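Local structure of trwC protein (Escherichia coli, 1OMH) at residues B[151-154]-B[155-159]. The protein is a conjugative relaxase whose N-terminal relaxase domain, the part described here, recognises and processes the DNA of the plasmid origin of transfer. Sequence-based numbering, arbitrary orientation.
Sequences ETSR and ERDPQ. With SO4 (sulfate ion), chain D; SO4 (sulfate ion), chain E; SO4 (sulfate ion), chain C; nucleotides of chain A.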
loop_
_atom_site.group_PDB
_atom_site.type_symbol
_atom_site.label_atom_id
_atom_site.label_comp_id
_atom_site.label_asym_id
_atom_site.label_seq_id
_atom_site.Cartn_x
_atom_site.Cartn_y
_atom_site.Cartn_z
ATOM N N GLU B 151 -0.464 5.313 9.897
ATOM C CA GLU B 151 0.396 4.787 10.945
ATOM C C GLU B 151 -0.184 3.771 11.919
ATOM O O GLU B 151 0.547 3.256 12.765
ATOM C CB GLU B 151 0.988 5.972 11.721
ATOM C CG GLU B 151 1.415 7.125 10.804
ATOM C CD GLU B 151 2.017 8.308 11.551
ATOM O OE1 GLU B 151 1.621 8.566 12.709
ATOM O OE2 GLU B 151 2.884 8.990 10.966
ATOM N N THR B 152 -1.472 3.454 11.806
ATOM C CA THR B 152 -2.056 2.491 12.730
ATOM C C THR B 152 -2.804 1.351 12.053
ATOM O O THR B 152 -3.338 1.496 10.952
ATOM C CB THR B 152 -3.023 3.171 13.734
ATOM O OG1 THR B 152 -4.213 3.585 13.054
ATOM C CG2 THR B 152 -2.362 4.384 14.378
ATOM N N SER B 153 -2.832 0.210 12.732
ATOM C CA SER B 153 -3.516 -0.964 12.221
ATOM C C SER B 153 -4.962 -0.892 12.702
ATOM O O SER B 153 -5.316 -0.007 13.491
ATOM C CB SER B 153 -2.857 -2.239 12.758
ATOM O OG SER B 153 -3.271 -2.501 14.094
ATOM N N ARG B 154 -5.790 -1.819 12.233
ATOM C CA ARG B 154 -7.191 -1.848 12.629
ATOM C C ARG B 154 -7.337 -2.140 14.120
ATOM O O ARG B 154 -8.417 -1.973 14.682
ATOM C CB ARG B 154 -7.962 -2.901 11.822
ATOM C CG ARG B 154 -8.072 -2.599 10.329
ATOM C CD ARG B 154 -8.678 -1.227 10.081
ATOM N NE ARG B 154 -8.924 -0.974 8.663
ATOM C CZ ARG B 154 -9.976 -1.426 7.985
ATOM N NH1 ARG B 154 -10.101 -1.143 6.695
ATOM N NH2 ARG B 154 -10.915 -2.149 8.593
ATOM N N GLU B 155 -6.257 -2.591 14.755
ATOM C CA GLU B 155 -6.290 -2.878 16.184
ATOM C C GLU B 155 -5.509 -1.806 16.945
ATOM O O GLU B 155 -5.221 -1.942 18.138
ATOM C CB GLU B 155 -5.725 -4.271 16.467
ATOM C CG GLU B 155 -6.727 -5.407 16.237
ATOM C CD GLU B 155 -7.954 -5.282 17.134
ATOM O OE1 GLU B 155 -7.789 -4.896 18.307
ATOM O OE2 GLU B 155 -9.080 -5.577 16.677
ATOM N N ARG B 156 -5.182 -0.738 16.221
ATOM C CA ARG B 156 -4.462 0.411 16.751
ATOM C C ARG B 156 -3.006 0.187 17.150
ATOM O O ARG B 156 -2.471 0.903 18.001
ATOM C CB ARG B 156 -5.242 1.033 17.922
ATOM C CG ARG B 156 -6.594 1.619 17.507
ATOM C CD ARG B 156 -6.450 2.538 16.287
ATOM N NE ARG B 156 -7.710 3.163 15.884
ATOM C CZ ARG B 156 -7.866 3.882 14.774
ATOM N NH1 ARG B 156 -6.842 4.066 13.952
ATOM N NH2 ARG B 156 -9.045 4.422 14.485
ATOM N N ASP B 157 -2.368 -0.812 16.546
ATOM C CA ASP B 157 -0.954 -1.071 16.802
ATOM C C ASP B 157 -0.173 -0.181 15.842
ATOM O O ASP B 157 -0.708 0.257 14.818
ATOM C CB ASP B 157 -0.578 -2.522 16.474
ATOM C CG ASP B 157 -0.902 -3.484 17.586
ATOM O OD1 ASP B 157 -0.550 -3.184 18.744
ATOM O OD2 ASP B 157 -1.484 -4.552 17.299
ATOM N N PRO B 158 1.098 0.113 16.162
ATOM C CA PRO B 158 1.884 0.949 15.247
ATOM C C PRO B 158 1.941 0.127 13.959
ATOM O O PRO B 158 2.226 -1.071 14.009
ATOM C CB PRO B 158 3.249 1.031 15.931
ATOM C CG PRO B 158 2.910 0.884 17.392
ATOM C CD PRO B 158 1.861 -0.206 17.382
ATOM N N GLN B 159 1.669 0.762 12.827
ATOM C CA GLN B 159 1.645 0.055 11.552
ATOM C C GLN B 159 1.841 1.043 10.413
ATOM O O GLN B 159 0.879 1.592 9.860
ATOM C CB GLN B 159 0.301 -0.676 11.414
ATOM C CG GLN B 159 0.117 -1.530 10.160
ATOM C CD GLN B 159 1.129 -2.653 10.036
ATOM O OE1 GLN B 159 1.761 -3.065 11.018
ATOM N NE2 GLN B 159 1.279 -3.168 8.823
HETATM S S SO4 D . -3.893 6.179 10.856
HETATM O O1 SO4 D . -4.872 6.774 9.927
HETATM O O2 SO4 D . -4.350 6.377 12.244
HETATM O O3 SO4 D . -2.583 6.827 10.685
HETATM O O4 SO4 D . -3.766 4.740 10.565
HETATM S S SO4 E . -13.474 -2.775 5.832
HETATM O O1 SO4 E . -13.612 -2.609 7.292
HETATM O O2 SO4 E . -13.363 -4.208 5.495
HETATM O O3 SO4 E . -12.258 -2.074 5.377
HETATM O O4 SO4 E . -14.660 -2.202 5.166
HETATM S S SO4 C . -6.302 0.815 6.878
HETATM O O1 SO4 C . -6.495 2.273 7.006
HETATM O O2 SO4 C . -5.912 0.242 8.182
HETATM O O3 SO4 C . -5.237 0.551 5.894
HETATM O O4 SO4 C . -7.565 0.198 6.427
ATOM P P DT A 23 5.214 -10.935 10.459
ATOM O OP1 DT A 23 6.462 -10.311 10.963
ATOM O OP2 DT A 23 4.799 -12.262 10.971
ATOM O "O5'" DT A 23 4.004 -9.896 10.607
ATOM C "C5'" DT A 23 3.671 -9.277 11.882
ATOM C "C4'" DT A 23 3.282 -7.828 11.661
ATOM O "O4'" DT A 23 4.296 -7.235 10.842
ATOM C "C3'" DT A 23 1.926 -7.520 10.996
ATOM O "O3'" DT A 23 1.298 -6.636 11.939
ATOM C "C2'" DT A 23 2.234 -6.351 10.075
ATOM C "C1'" DT A 23 3.743 -6.321 9.934
ATOM N N1 DT A 23 4.412 -6.496 8.632
ATOM C C2 DT A 23 4.041 -5.709 7.571
ATOM O O2 DT A 23 3.072 -4.971 7.597
ATOM N N3 DT A 23 4.858 -5.815 6.471
ATOM C C4 DT A 23 5.968 -6.630 6.330
ATOM O O4 DT A 23 6.630 -6.584 5.295
ATOM C C5 DT A 23 6.252 -7.484 7.464
ATOM C C7 DT A 23 7.412 -8.428 7.406
ATOM C C6 DT A 23 5.461 -7.386 8.532
HETATM O O HOH W 1 -2.256 -5.099 14.599
#
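Edge-on in the guanidinium plane of Arg-156, the hydroxyl of Thr-152 receives a hydrogen bond from NH1 (NH1 to OG1 2.8 Å), bent to 130° at the hydrogen. The bend of Arg-156 at chi2 (-50°) turns this edge toward the threonine, the two side chains crossing obliquely. The guanidinium of Arg-154 meets two sulfates, probably from the crystallisation liquor, along its edges: NE and NH1 share O4 of the chain C sulfate, while NH1 and NH2 take O3 and O1 of the chain E sulfate, NH1 to O3 being nearly straight (2.7 Å). A leucine in place of Arg-154 would probably leave both sulfates without these donors and the carbonyl of Ala-267 without its NH2 partner. A third such sulfate, chain D, accepts hydrogen bonds from N of Glu-151 and N of Thr-152 and lies beside the Thr-152 hydroxyl. The residues form the turn and adjoining strand ends of the beta hairpin made by strands 145-152 and 158-167 in the central antiparallel sheet of this relaxase domain. A type I turn from Ser-153 to Arg-156 is closed by Arg-156 N to Ser-153 O (2.8 Å). Set between its backbone N and carbonyl carbon (chi1 79°), Ser-153 OG turns into the loop, accepting from Glu-155 N and Asp-157 N (both 3.1 Å) and donating to a water (2.8 Å). That water donates to Asp-157 OD2, which also accepts a hydrogen bond from Lys-234 N. Beyond the turn, Ser-153 N reaches Asp-157 O in its carbonyl plane (3.0 Å). Where the strands begin to pair, Gln-159 N bonds Glu-151 O, and the Gln-159 amide extends to the DNA, NE2 donating to O2 of DT23 of chain A (2.8 Å) while OE1 accepts from Lys-92.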